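Local coordinates for elicitor protein Hrip2 (Magnaporthe oryzae, PDB 5FID), which probably acts as a secreted protein elicitor of a fungal pathogen, triggering defence responses in the host plant, at residues Glu79-Glu83 with Tyr114-Lys120; Gly100-Phe104 with Lys121-Pro126; Phe44-Thr50 with Phe64-Phe69; Ala89-Val93 with Asn105-Asn109. The protein carries 1 engineered substitution. All coordinates share one frame; numbering follows the deposited sequence.

Contact 1 of 4, residues Glu79-Glu83 with Tyr114-Lys120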
loop_
_atom_site.group_PDB
_atom_site.type_symbol
_atom_site.label_atom_id
_atom_site.label_comp_id
_atom_site.label_asym_id
_atom_site.label_seq_id
_atom_site.Cartn_x
_atom_site.Cartn_y
_atom_site.Cartn_z
ATOM N N GLU A 79 5.749 1.547 5.127
ATOM C CA GLU A 79 4.827 2.178 6.056
ATOM C C GLU A 79 5.615 3.108 6.962
ATOM O O GLU A 79 6.631 2.710 7.534
ATOM C CB GLU A 79 4.136 1.110 6.905
ATOM C CG GLU A 79 3.239 1.642 8.031
ATOM C CD GLU A 79 2.578 0.530 8.834
ATOM O OE1 GLU A 79 3.015 -0.643 8.725
ATOM O OE2 GLU A 79 1.610 0.821 9.586
ATOM N N LEU A 80 5.152 4.346 7.079
ATOM C CA LEU A 80 5.732 5.301 8.020
ATOM C C LEU A 80 4.768 5.417 9.192
ATOM O O LEU A 80 3.712 6.028 9.065
ATOM C CB LEU A 80 5.921 6.665 7.349
ATOM C CG LEU A 80 6.546 7.759 8.223
ATOM C CD1 LEU A 80 7.961 7.374 8.623
ATOM C CD2 LEU A 80 6.554 9.095 7.479
ATOM N N SER A 81 5.127 4.830 10.336
ATOM C CA SER A 81 4.157 4.651 11.420
ATOM C C SER A 81 4.499 5.387 12.702
ATOM O O SER A 81 5.639 5.350 13.163
ATOM C CB SER A 81 3.994 3.166 11.731
ATOM O OG SER A 81 3.093 2.964 12.808
ATOM N N SER A 82 3.501 6.054 13.280
ATOM C CA SER A 82 3.646 6.629 14.618
ATOM C C SER A 82 2.853 5.833 15.657
ATOM O O SER A 82 2.529 6.361 16.726
ATOM C CB SER A 82 3.194 8.091 14.640
ATOM O OG SER A 82 1.811 8.209 14.328
ATOM N N GLU A 83 2.560 4.566 15.357
ATOM C CA GLU A 83 1.750 3.719 16.242
ATOM C C GLU A 83 2.389 3.442 17.593
ATOM O O GLU A 83 1.691 3.130 18.558
ATOM C CB GLU A 83 1.440 2.373 15.578
ATOM C CG GLU A 83 0.445 2.421 14.446
ATOM C CD GLU A 83 0.452 1.134 13.656
ATOM O OE1 GLU A 83 1.505 0.816 13.042
ATOM O OE2 GLU A 83 -0.583 0.432 13.656
ATOM N N TYR A 114 0.794 10.107 9.283
ATOM C CA TYR A 114 1.433 8.845 9.594
ATOM C C TYR A 114 0.434 7.702 9.626
ATOM O O TYR A 114 -0.774 7.916 9.763
ATOM C CB TYR A 114 2.124 8.938 10.963
ATOM C CG TYR A 114 3.197 10.001 11.027
ATOM C CD1 TYR A 114 2.876 11.327 11.276
ATOM C CD2 TYR A 114 4.532 9.675 10.828
ATOM C CE1 TYR A 114 3.861 12.308 11.323
ATOM C CE2 TYR A 114 5.521 10.644 10.872
ATOM C CZ TYR A 114 5.179 11.957 11.118
ATOM O OH TYR A 114 6.171 12.909 11.162
ATOM N N SER A 115 0.943 6.481 9.523
ATOM C CA SER A 115 0.119 5.309 9.769
ATOM C C SER A 115 -0.224 5.293 11.249
ATOM O O SER A 115 0.645 5.499 12.107
ATOM C CB SER A 115 0.859 4.032 9.393
ATOM O OG SER A 115 -0.039 2.929 9.385
ATOM N N ARG A 116 -1.496 5.052 11.543
ATOM C CA ARG A 116 -2.019 5.152 12.902
ATOM C C ARG A 116 -2.782 3.885 13.256
ATOM O O ARG A 116 -3.219 3.166 12.360
ATOM C CB ARG A 116 -2.960 6.367 12.988
ATOM C CG ARG A 116 -2.335 7.675 12.531
ATOM C CD ARG A 116 -1.343 8.241 13.558
ATOM N NE ARG A 116 -1.996 8.323 14.858
ATOM C CZ ARG A 116 -1.549 7.764 15.978
ATOM N NH1 ARG A 116 -0.394 7.098 15.999
ATOM N NH2 ARG A 116 -2.272 7.885 17.085
ATOM N N PRO A 117 -2.968 3.621 14.560
ATOM C CA PRO A 117 -3.657 2.394 14.970
ATOM C C PRO A 117 -5.023 2.280 14.314
ATOM O O PRO A 117 -5.405 1.187 13.878
ATOM C CB PRO A 117 -3.834 2.578 16.478
ATOM C CG PRO A 117 -2.800 3.546 16.871
ATOM C CD PRO A 117 -2.564 4.445 15.714
ATOM N N ASP A 118 -5.732 3.402 14.232
ATOM C CA ASP A 118 -7.098 3.416 13.720
ATOM C C ASP A 118 -7.203 3.891 12.272
ATOM O O ASP A 118 -8.297 3.968 11.703
ATOM C CB ASP A 118 -8.004 4.254 14.627
ATOM C CG ASP A 118 -7.412 5.620 14.974
ATOM O OD1 ASP A 118 -6.184 5.837 14.822
ATOM O OD2 ASP A 118 -8.202 6.483 15.435
HETATM N N MSE A 119 -6.065 4.220 11.674
HETATM C CA MSE A 119 -6.025 4.480 10.241
HETATM C C MSE A 119 -4.665 4.097 9.690
HETATM O O MSE A 119 -3.731 4.899 9.715
HETATM C CB MSE A 119 -6.352 5.941 9.924
HETATM C CG MSE A 119 -6.323 6.262 8.432
HETATM SE SE MSE A 119 -7.460 5.054 7.357
HETATM C CE MSE A 119 -9.149 5.298 8.326
ATOM N N LYS A 120 -4.568 2.867 9.189
ATOM C CA LYS A 120 -3.312 2.352 8.653
ATOM C C LYS A 120 -2.997 2.963 7.297
ATOM O O LYS A 120 -3.881 3.160 6.460
ATOM C CB LYS A 120 -3.358 0.823 8.551
ATOM C CG LYS A 120 -3.505 0.136 9.900
ATOM C CD LYS A 120 -2.222 0.266 10.724
ATOM C CE LYS A 120 -1.375 -0.987 10.600
ATOM N NZ LYS A 120 -0.044 -0.858 11.274
#

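Contact 2 of 4, residues Gly100-Phe104 with Lys121-Pro126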
loop_
_atom_site.group_PDB
_atom_site.type_symbol
_atom_site.label_atom_id
_atom_site.label_comp_id
_atom_site.label_asym_id
_atom_site.label_seq_id
_atom_site.Cartn_x
_atom_site.Cartn_y
_atom_site.Cartn_z
ATOM N N GLY A 100 7.341 7.720 -8.929
ATOM C CA GLY A 100 6.282 6.937 -9.545
ATOM C C GLY A 100 5.304 6.238 -8.609
ATOM O O GLY A 100 4.479 5.443 -9.070
ATOM N N CYS A 101 5.387 6.518 -7.311
ATOM C CA CYS A 101 4.526 5.852 -6.330
ATOM C C CYS A 101 4.149 6.800 -5.199
ATOM O O CYS A 101 4.859 7.772 -4.949
ATOM C CB CYS A 101 5.228 4.621 -5.751
ATOM S SG CYS A 101 5.685 3.370 -6.975
ATOM N N GLN A 102 3.051 6.509 -4.507
ATOM C CA GLN A 102 2.613 7.346 -3.390
ATOM C C GLN A 102 3.658 7.366 -2.265
ATOM O O GLN A 102 4.213 6.322 -1.901
ATOM C CB GLN A 102 1.242 6.888 -2.861
ATOM C CG GLN A 102 0.539 7.928 -1.981
ATOM C CD GLN A 102 -0.984 7.863 -2.058
ATOM O OE1 GLN A 102 -1.553 7.216 -2.940
ATOM N NE2 GLN A 102 -1.653 8.542 -1.127
ATOM N N ASP A 103 3.936 8.565 -1.749
ATOM C CA ASP A 103 4.951 8.781 -0.717
ATOM C C ASP A 103 4.291 9.221 0.581
ATOM O O ASP A 103 3.084 9.465 0.635
ATOM C CB ASP A 103 5.919 9.908 -1.130
ATOM C CG ASP A 103 6.856 9.514 -2.261
ATOM O OD1 ASP A 103 6.667 8.435 -2.853
ATOM O OD2 ASP A 103 7.777 10.303 -2.584
ATOM N N PHE A 104 5.108 9.346 1.621
ATOM C CA PHE A 104 4.722 10.078 2.816
ATOM C C PHE A 104 5.487 11.390 2.800
ATOM O O PHE A 104 6.719 11.402 2.661
ATOM C CB PHE A 104 5.137 9.319 4.077
ATOM C CG PHE A 104 4.315 8.094 4.368
ATOM C CD1 PHE A 104 3.240 8.158 5.249
ATOM C CD2 PHE A 104 4.641 6.871 3.808
ATOM C CE1 PHE A 104 2.493 7.028 5.550
ATOM C CE2 PHE A 104 3.892 5.736 4.107
ATOM C CZ PHE A 104 2.819 5.818 4.977
ATOM N N LYS A 121 -1.727 3.279 7.091
ATOM C CA LYS A 121 -1.284 3.851 5.834
ATOM C C LYS A 121 -0.043 3.100 5.408
ATOM O O LYS A 121 1.026 3.253 5.992
ATOM C CB LYS A 121 -1.047 5.359 5.975
ATOM C CG LYS A 121 -2.363 6.137 6.094
ATOM C CD LYS A 121 -2.159 7.639 6.133
ATOM C CE LYS A 121 -3.506 8.367 6.143
ATOM N NZ LYS A 121 -3.318 9.851 6.265
ATOM N N VAL A 122 -0.228 2.231 4.420
ATOM C CA VAL A 122 0.827 1.374 3.914
ATOM C C VAL A 122 0.732 1.488 2.409
ATOM O O VAL A 122 -0.365 1.425 1.868
ATOM C CB VAL A 122 0.603 -0.092 4.370
ATOM C CG1 VAL A 122 1.716 -1.010 3.869
ATOM C CG2 VAL A 122 0.529 -0.166 5.880
ATOM N N TYR A 123 1.862 1.701 1.737
ATOM C CA TYR A 123 1.852 1.863 0.287
ATOM C C TYR A 123 2.712 0.830 -0.422
ATOM O O TYR A 123 3.713 0.365 0.133
ATOM C CB TYR A 123 2.303 3.270 -0.117
ATOM C CG TYR A 123 1.473 4.372 0.491
ATOM C CD1 TYR A 123 0.124 4.494 0.202
ATOM C CD2 TYR A 123 2.042 5.299 1.338
ATOM C CE1 TYR A 123 -0.639 5.512 0.757
ATOM C CE2 TYR A 123 1.287 6.315 1.898
ATOM C CZ TYR A 123 -0.050 6.411 1.606
ATOM O OH TYR A 123 -0.792 7.426 2.160
ATOM N N GLY A 124 2.308 0.484 -1.646
ATOM C CA GLY A 124 3.065 -0.410 -2.507
ATOM C C GLY A 124 3.624 0.292 -3.742
ATOM O O GLY A 124 3.076 1.297 -4.211
ATOM N N CYS A 125 4.716 -0.249 -4.279
ATOM C CA CYS A 125 5.394 0.341 -5.420
ATOM C C CYS A 125 6.146 -0.769 -6.156
ATOM O O CYS A 125 6.719 -1.648 -5.515
ATOM C CB CYS A 125 6.386 1.395 -4.908
ATOM S SG CYS A 125 7.242 2.371 -6.148
ATOM N N PRO A 126 6.147 -0.737 -7.503
ATOM C CA PRO A 126 6.883 -1.728 -8.298
ATOM C C PRO A 126 8.361 -1.811 -7.938
ATOM O O PRO A 126 9.027 -0.781 -7.777
ATOM C CB PRO A 126 6.758 -1.186 -9.717
ATOM C CG PRO A 126 5.438 -0.478 -9.721
ATOM C CD PRO A 126 5.329 0.152 -8.347
HETATM O O HOH W 1 0.531 9.619 2.063
#

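Contact 3 of 4, residues Phe44-Thr50 with Phe64-Phe69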
loop_
_atom_site.group_PDB
_atom_site.type_symbol
_atom_site.label_atom_id
_atom_site.label_comp_id
_atom_site.label_asym_id
_atom_site.label_seq_id
_atom_site.Cartn_x
_atom_site.Cartn_y
_atom_site.Cartn_z
ATOM N N PHE A 44 17.900 -4.532 1.924
ATOM C CA PHE A 44 16.569 -5.101 2.110
ATOM C C PHE A 44 16.654 -6.524 2.631
ATOM O O PHE A 44 17.318 -7.386 2.033
ATOM C CB PHE A 44 15.811 -5.135 0.783
ATOM C CG PHE A 44 14.788 -4.050 0.630
ATOM C CD1 PHE A 44 14.963 -2.816 1.232
ATOM C CD2 PHE A 44 13.644 -4.273 -0.124
ATOM C CE1 PHE A 44 14.010 -1.817 1.076
ATOM C CE2 PHE A 44 12.685 -3.284 -0.275
ATOM C CZ PHE A 44 12.872 -2.056 0.323
ATOM N N ARG A 45 15.966 -6.776 3.736
ATOM C CA ARG A 45 15.900 -8.114 4.286
ATOM C C ARG A 45 14.772 -8.834 3.585
ATOM O O ARG A 45 13.707 -8.259 3.373
ATOM C CB ARG A 45 15.674 -8.061 5.793
ATOM C CG ARG A 45 16.849 -7.442 6.530
ATOM C CD ARG A 45 16.502 -7.092 7.960
ATOM N NE ARG A 45 17.619 -6.397 8.590
ATOM C CZ ARG A 45 18.657 -7.005 9.149
ATOM N NH1 ARG A 45 18.722 -8.326 9.168
ATOM N NH2 ARG A 45 19.627 -6.284 9.691
ATOM N N LYS A 46 15.038 -10.079 3.207
ATOM C CA LYS A 46 14.120 -10.889 2.425
ATOM C C LYS A 46 12.736 -10.916 3.063
ATOM O O LYS A 46 11.724 -10.737 2.384
ATOM C CB LYS A 46 14.689 -12.307 2.320
ATOM C CG LYS A 46 13.953 -13.242 1.384
ATOM C CD LYS A 46 14.489 -14.658 1.560
ATOM C CE LYS A 46 14.466 -15.051 3.035
ATOM N NZ LYS A 46 15.237 -16.295 3.342
ATOM N N SER A 47 12.714 -11.108 4.377
ATOM C CA SER A 47 11.478 -11.220 5.151
ATOM C C SER A 47 10.786 -9.891 5.426
ATOM O O SER A 47 9.660 -9.872 5.919
ATOM C CB SER A 47 11.764 -11.887 6.501
ATOM O OG SER A 47 12.574 -11.057 7.358
ATOM N N GLY A 48 11.460 -8.786 5.132
ATOM C CA GLY A 48 10.942 -7.486 5.522
ATOM C C GLY A 48 11.393 -7.158 6.936
ATOM O O GLY A 48 11.967 -8.005 7.627
ATOM N N SER A 49 11.126 -5.938 7.388
ATOM C CA SER A 49 11.610 -5.534 8.703
ATOM C C SER A 49 10.852 -4.345 9.258
ATOM O O SER A 49 10.193 -3.611 8.520
ATOM C CB SER A 49 13.097 -5.191 8.624
ATOM O OG SER A 49 13.698 -5.246 9.910
ATOM N N THR A 50 10.959 -4.175 10.572
ATOM C CA THR A 50 10.529 -2.964 11.245
ATOM C C THR A 50 11.760 -2.173 11.673
ATOM O O THR A 50 12.599 -2.669 12.434
ATOM C CB THR A 50 9.693 -3.298 12.492
ATOM O OG1 THR A 50 8.480 -3.938 12.080
ATOM C CG2 THR A 50 9.357 -2.034 13.267
ATOM N N PHE A 64 8.379 4.219 13.572
ATOM C CA PHE A 64 8.934 3.118 12.783
ATOM C C PHE A 64 8.705 3.207 11.286
ATOM O O PHE A 64 7.763 3.851 10.811
ATOM C CB PHE A 64 8.616 1.716 13.369
ATOM C CG PHE A 64 7.270 1.142 12.997
ATOM C CD1 PHE A 64 7.050 0.586 11.741
ATOM C CD2 PHE A 64 6.254 1.066 13.941
ATOM C CE1 PHE A 64 5.815 0.017 11.406
ATOM C CE2 PHE A 64 5.011 0.495 13.617
ATOM C CZ PHE A 64 4.795 -0.027 12.352
ATOM N N ILE A 65 9.609 2.572 10.549
ATOM C CA ILE A 65 9.481 2.445 9.110
ATOM C C ILE A 65 9.390 0.962 8.844
ATOM O O ILE A 65 10.301 0.207 9.185
ATOM C CB ILE A 65 10.720 3.005 8.390
ATOM C CG1 ILE A 65 10.836 4.514 8.659
ATOM C CG2 ILE A 65 10.636 2.720 6.888
ATOM C CD1 ILE A 65 12.239 4.980 8.870
ATOM N N GLY A 66 8.283 0.525 8.258
ATOM C CA GLY A 66 8.132 -0.889 7.973
ATOM C C GLY A 66 8.264 -1.116 6.485
ATOM O O GLY A 66 7.770 -0.318 5.698
ATOM N N TYR A 67 8.930 -2.194 6.091
ATOM C CA TYR A 67 8.974 -2.545 4.680
ATOM C C TYR A 67 8.890 -4.051 4.487
ATOM O O TYR A 67 9.264 -4.816 5.366
ATOM C CB TYR A 67 10.239 -1.990 4.016
ATOM C CG TYR A 67 11.528 -2.650 4.453
ATOM C CD1 TYR A 67 12.283 -2.121 5.493
ATOM C CD2 TYR A 67 12.001 -3.787 3.814
ATOM C CE1 TYR A 67 13.482 -2.714 5.889
ATOM C CE2 TYR A 67 13.179 -4.390 4.207
ATOM C CZ TYR A 67 13.920 -3.850 5.238
ATOM O OH TYR A 67 15.101 -4.459 5.617
ATOM N N SER A 68 8.391 -4.467 3.328
ATOM C CA SER A 68 8.412 -5.874 2.941
ATOM C C SER A 68 8.287 -5.931 1.421
ATOM O O SER A 68 8.055 -4.909 0.785
ATOM C CB SER A 68 7.279 -6.640 3.620
ATOM O OG SER A 68 6.026 -6.319 3.037
ATOM N N PHE A 69 8.458 -7.100 0.817
ATOM C CA PHE A 69 8.250 -7.169 -0.625
ATOM C C PHE A 69 7.723 -8.516 -1.100
ATOM O O PHE A 69 7.910 -9.538 -0.437
ATOM C CB PHE A 69 9.477 -6.692 -1.425
ATOM C CG PHE A 69 10.717 -7.510 -1.216
ATOM C CD1 PHE A 69 11.460 -7.399 -0.044
ATOM C CD2 PHE A 69 11.173 -8.355 -2.220
ATOM C CE1 PHE A 69 12.621 -8.151 0.133
ATOM C CE2 PHE A 69 12.328 -9.102 -2.055
ATOM C CZ PHE A 69 13.057 -9.002 -0.872
#

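Contact 4 of 4, residues Ala89-Val93 with Asn105-Asn109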
loop_
_atom_site.group_PDB
_atom_site.type_symbol
_atom_site.label_atom_id
_atom_site.label_comp_id
_atom_site.label_asym_id
_atom_site.label_seq_id
_atom_site.Cartn_x
_atom_site.Cartn_y
_atom_site.Cartn_z
ATOM N N ALA A 89 7.398 14.440 15.815
ATOM C CA ALA A 89 6.070 14.968 15.509
ATOM C C ALA A 89 6.041 16.467 15.168
ATOM O O ALA A 89 5.226 16.913 14.355
ATOM C CB ALA A 89 5.127 14.664 16.664
ATOM N N ASP A 90 6.942 17.229 15.778
ATOM C CA ASP A 90 7.016 18.675 15.582
ATOM C C ASP A 90 7.830 19.076 14.341
ATOM O O ASP A 90 8.011 20.265 14.076
ATOM C CB ASP A 90 7.641 19.334 16.824
ATOM C CG ASP A 90 9.059 18.833 17.108
ATOM O OD1 ASP A 90 9.355 17.650 16.833
ATOM O OD2 ASP A 90 9.892 19.624 17.612
ATOM N N LYS A 91 8.328 18.088 13.597
ATOM C CA LYS A 91 9.178 18.342 12.429
ATOM C C LYS A 91 8.625 17.648 11.187
ATOM O O LYS A 91 7.654 16.899 11.270
ATOM C CB LYS A 91 10.597 17.845 12.689
ATOM C CG LYS A 91 11.278 18.497 13.868
ATOM C CD LYS A 91 11.515 19.989 13.611
ATOM C CE LYS A 91 12.235 20.618 14.791
ATOM N NZ LYS A 91 12.003 19.787 16.007
ATOM N N ARG A 92 9.239 17.895 10.034
ATOM C CA ARG A 92 8.807 17.233 8.807
ATOM C C ARG A 92 9.512 15.881 8.666
ATOM O O ARG A 92 10.720 15.772 8.897
ATOM C CB ARG A 92 9.102 18.111 7.586
ATOM C CG ARG A 92 8.679 17.485 6.258
ATOM C CD ARG A 92 8.787 18.479 5.104
ATOM N NE ARG A 92 7.948 19.653 5.328
ATOM C CZ ARG A 92 6.681 19.768 4.938
ATOM N NH1 ARG A 92 6.079 18.781 4.288
ATOM N NH2 ARG A 92 6.017 20.881 5.200
ATOM N N VAL A 93 8.750 14.853 8.311
ATOM C CA VAL A 93 9.306 13.532 8.028
ATOM C C VAL A 93 8.778 13.042 6.687
ATOM O O VAL A 93 7.571 13.084 6.423
ATOM C CB VAL A 93 8.958 12.502 9.129
ATOM C CG1 VAL A 93 9.458 11.120 8.747
ATOM C CG2 VAL A 93 9.565 12.920 10.468
ATOM N N ASN A 105 4.780 12.501 2.932
ATOM C CA ASN A 105 5.445 13.768 3.203
ATOM C C ASN A 105 4.678 14.420 4.337
ATOM O O ASN A 105 3.704 15.135 4.116
ATOM C CB ASN A 105 5.493 14.660 1.959
ATOM C CG ASN A 105 6.129 16.013 2.237
ATOM O OD1 ASN A 105 6.699 16.239 3.305
ATOM N ND2 ASN A 105 6.034 16.923 1.269
ATOM N N CYS A 106 5.121 14.140 5.558
ATOM C CA CYS A 106 4.379 14.516 6.752
ATOM C C CYS A 106 4.886 15.830 7.319
ATOM O O CYS A 106 5.990 15.915 7.871
ATOM C CB CYS A 106 4.428 13.387 7.795
ATOM S SG CYS A 106 3.641 11.827 7.223
ATOM N N ALA A 107 4.065 16.863 7.161
ATOM C CA ALA A 107 4.407 18.199 7.612
ATOM C C ALA A 107 4.534 18.206 9.126
ATOM O O ALA A 107 3.989 17.321 9.799
ATOM C CB ALA A 107 3.326 19.187 7.157
ATOM N N PRO A 108 5.258 19.195 9.672
ATOM C CA PRO A 108 5.314 19.370 11.125
ATOM C C PRO A 108 3.922 19.349 11.754
ATOM O O PRO A 108 3.014 20.024 11.253
ATOM C CB PRO A 108 5.937 20.759 11.274
ATOM C CG PRO A 108 6.857 20.864 10.087
ATOM C CD PRO A 108 6.149 20.140 8.964
ATOM N N ASN A 109 3.769 18.560 12.815
ATOM C CA ASN A 109 2.512 18.426 13.565
ATOM C C ASN A 109 1.285 17.919 12.805
ATOM O O ASN A 109 0.161 18.030 13.294
ATOM C CB ASN A 109 2.177 19.712 14.321
ATOM C CG ASN A 109 3.228 20.062 15.353
ATOM O OD1 ASN A 109 3.418 19.337 16.344
ATOM N ND2 ASN A 109 3.923 21.165 15.130
HETATM O O HOH W 2 6.336 22.224 15.058
HETATM O O HOH W 3 5.255 15.477 11.496
#

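Contact 1 of 4, residues Glu79-Glu83 with Tyr114-Lys120
Glu79 reaches over Ser115 to meet Lys120 at the end of strand 75-81. CG leaves CB anti to the backbone N (chi1 174°) and the chain runs on extended, which lays CG alongside Ser115 CB, 3.6 Å away, and carries the carboxylate past the serine. OE2 then serves two donors. Ser115 OG gives it a hydrogen bond of 2.7 Å from the anti side, slightly out of the carboxylate plane, while Lys120 NZ approaches OE2 at 2.9 Å on the syn lone pair. OE1 is bound instead by Tyr75 OH of the second subunit, which also hydrogen-bonds Lys120 NZ. The Lys120 ammonium is shared further: Glu83 crosses the lysine at about a right angle and takes NZ on OE2 at 2.8 Å, so one ammonium group links two carboxylates and probably offsets much of their charge. Beside this network the backbones are bridged: Leu80 O accepts from Ser115 N at 2.8 Å, and Ser82 N donates to Ser115 O. Leu80 CG packs 3.8 Å from Tyr114 CD2, whereas Arg116 NH1 donates to Ser82 OG at 3.0 Å, tilted from the guanidinium plane. Ser81 OG accepts from Glu83 N, the bond of an ST turn. The arrangement is a single beta bridge at a strand end, closed by that turn and a salt-bridge network at the subunit interface.

Contact 2 of 4, residues Gly100-Phe104 with Lys121-Pro126
The Cys101-Cys125 disulfide pins the loop before strand 104-106 to strand 123-126, the outermost strand, within this chain, of the six-stranded antiparallel sheet, and three flat groups pack in sequence beside it. Gln102 lies over one face of the Tyr123 ring: its amide is turned only 21° from the ring plane, and CG sits 4.0 Å from the ring centroid in a CH-pi contact. Phe104 meets the same tyrosine differently. The two rings are oblique, with centroids 4.9 Å apart and planes at 54°, and Tyr123 CE2 stands over one Phe104 face, offset toward the rim. The edge of the phenylalanine is used too, for Lys121 O lies near the ring plane, 3.3 Å from Phe104 CZ. The extended Lys121 chain leads away, and NZ hydrogen-bonds Gly112 O. At the disulfide, Cys125 SG is anti to its backbone N (chi1 -175°), which points it at the Cys101 sulfur; the two SG atoms are bonded at 2.0 Å. Pro126 CD packs on Cys101 SG at 3.5 Å. Val122 and Gly124 make backbone hydrogen bonds to the second subunit, whose Tyr123 OH bonds Gln102 OE1 weakly. No direct hydrogen bond crosses between the two segments; instead one water donates to Asp103 O at 2.9 Å and lies 2.6 Å from Tyr123 OH.

Contact 3 of 4, residues Phe44-Thr50 with Phe64-Phe69
Tyr67 OH takes a hydrogen bond from the backbone N of Arg45, 3.1 Å long with a fairly straight N-H...O angle of 159°, and is also hydrogen-bonded to Glu42 OE2. Outside the two segments, Glu42 OE1 forms a salt bridge with Arg45 NE, so one carboxylate holds both side chains. The backbones pair at Ser49 and Tyr67, an antiparallel hydrogen-bonded pair: Ser49 N donates to Tyr67 O at 3.0 Å, and Tyr67 N returns a bond of 3.1 Å to Ser49 O. This last carbonyl also receives a CA-H...O contact from Gly66 CA. Arg45 O accepts Gly48 N at 2.9 Å, closing a type I turn, and meets the edge of the Phe69 ring at CE1. Ser49 OG is satisfied by Ser20 OG. Among these polar bonds lies an aromatic cluster. Tyr67 CG stands between the backbone N and carbonyl carbon (chi1 69°), folding the ring over toward the 44-50 segment: Phe44 stacks on one face in an offset pair, centroids 4.5 Å apart, while Ser49 N lies over the opposite face. Phe69 meets Phe44 obliquely. This is the open end of the hairpin of strands 49-54 and 63-69, flanked within its sheet by strands 16-22 and 75-81, with Phe44 and Ile65 resting on strand 131-135 of the other sheet.

Contact 4 of 4, residues Ala89-Val93 with Asn105-Asn109
Val93 and Cys106 form the tight end of this contact, an antiparallel hydrogen-bonded pair in which Cys106 N donates to Val93 O at 2.8 Å and Val93 N to Cys106 O at 3.0 Å. Both side chains turn to the same buried face, where Leu80 and Tyr114 pack against them and Cys106 SG is held in a disulfide with Cys113. Arg92, the residue just before Val93, lies on the outer side. It starts extended (chi1 180°) and bends at chi3, bringing NH1 to Asn105 OD1 at 2.8 Å. The oxygen lies in the guanidinium plane, yet the donor stands above the amide plane of Asn105, 39° out of it, and the two flat groups are turned 62° apart. Ala107 CA covers part of one guanidinium face, with Pro108 CD over it as well. A water lies 2.8 Å from both Lys91 O and Ala107 O, with more acceptors around it than it has protons to give. Toward Ala89 and Asn109 the contact loosens, and from Pro108 on backbone and water take over from side chains. Lys91 O receives a CA-H...O contact from Pro108 CA, and Asn109 N donates to Ala89 O at 2.7 Å. A second water donates to Asp90 O and accepts a weak bond from Asn109 ND2. Lys91 NZ and Asp90 OD2 form a salt bridge within their own segment. Main-chain carbonyls and amides thus dominate, and the arginine cation meets a neutral amide, so cohesion between the segments probably depends little on charge pairing.

Contacts 1 and 3 are mostly buried, contact 2 partly, and contact 4 lies at the surface. Contacts 1, 2 and 3 reach the same six-stranded sheet and touch the second subunit; contact 4 joins the edge of the other sheet and is touched by no other chain of the assembly. Strand 75-81 ties contact 1 to contact 3, with Glu79 N and Ser81 N hydrogen-bonded to Gly66 O and Phe64 O. Contact 2 runs directly into strand 104-106 of contact 4, and Leu80 and Tyr114 of contact 1 pack on its Val93-Cys106 pair. Contact 1 is marked by a salt-bridge network, contact 2 by a disulfide and rings, contact 3 by an aromatic cluster with backbone pairing, contact 4 by backbone and water.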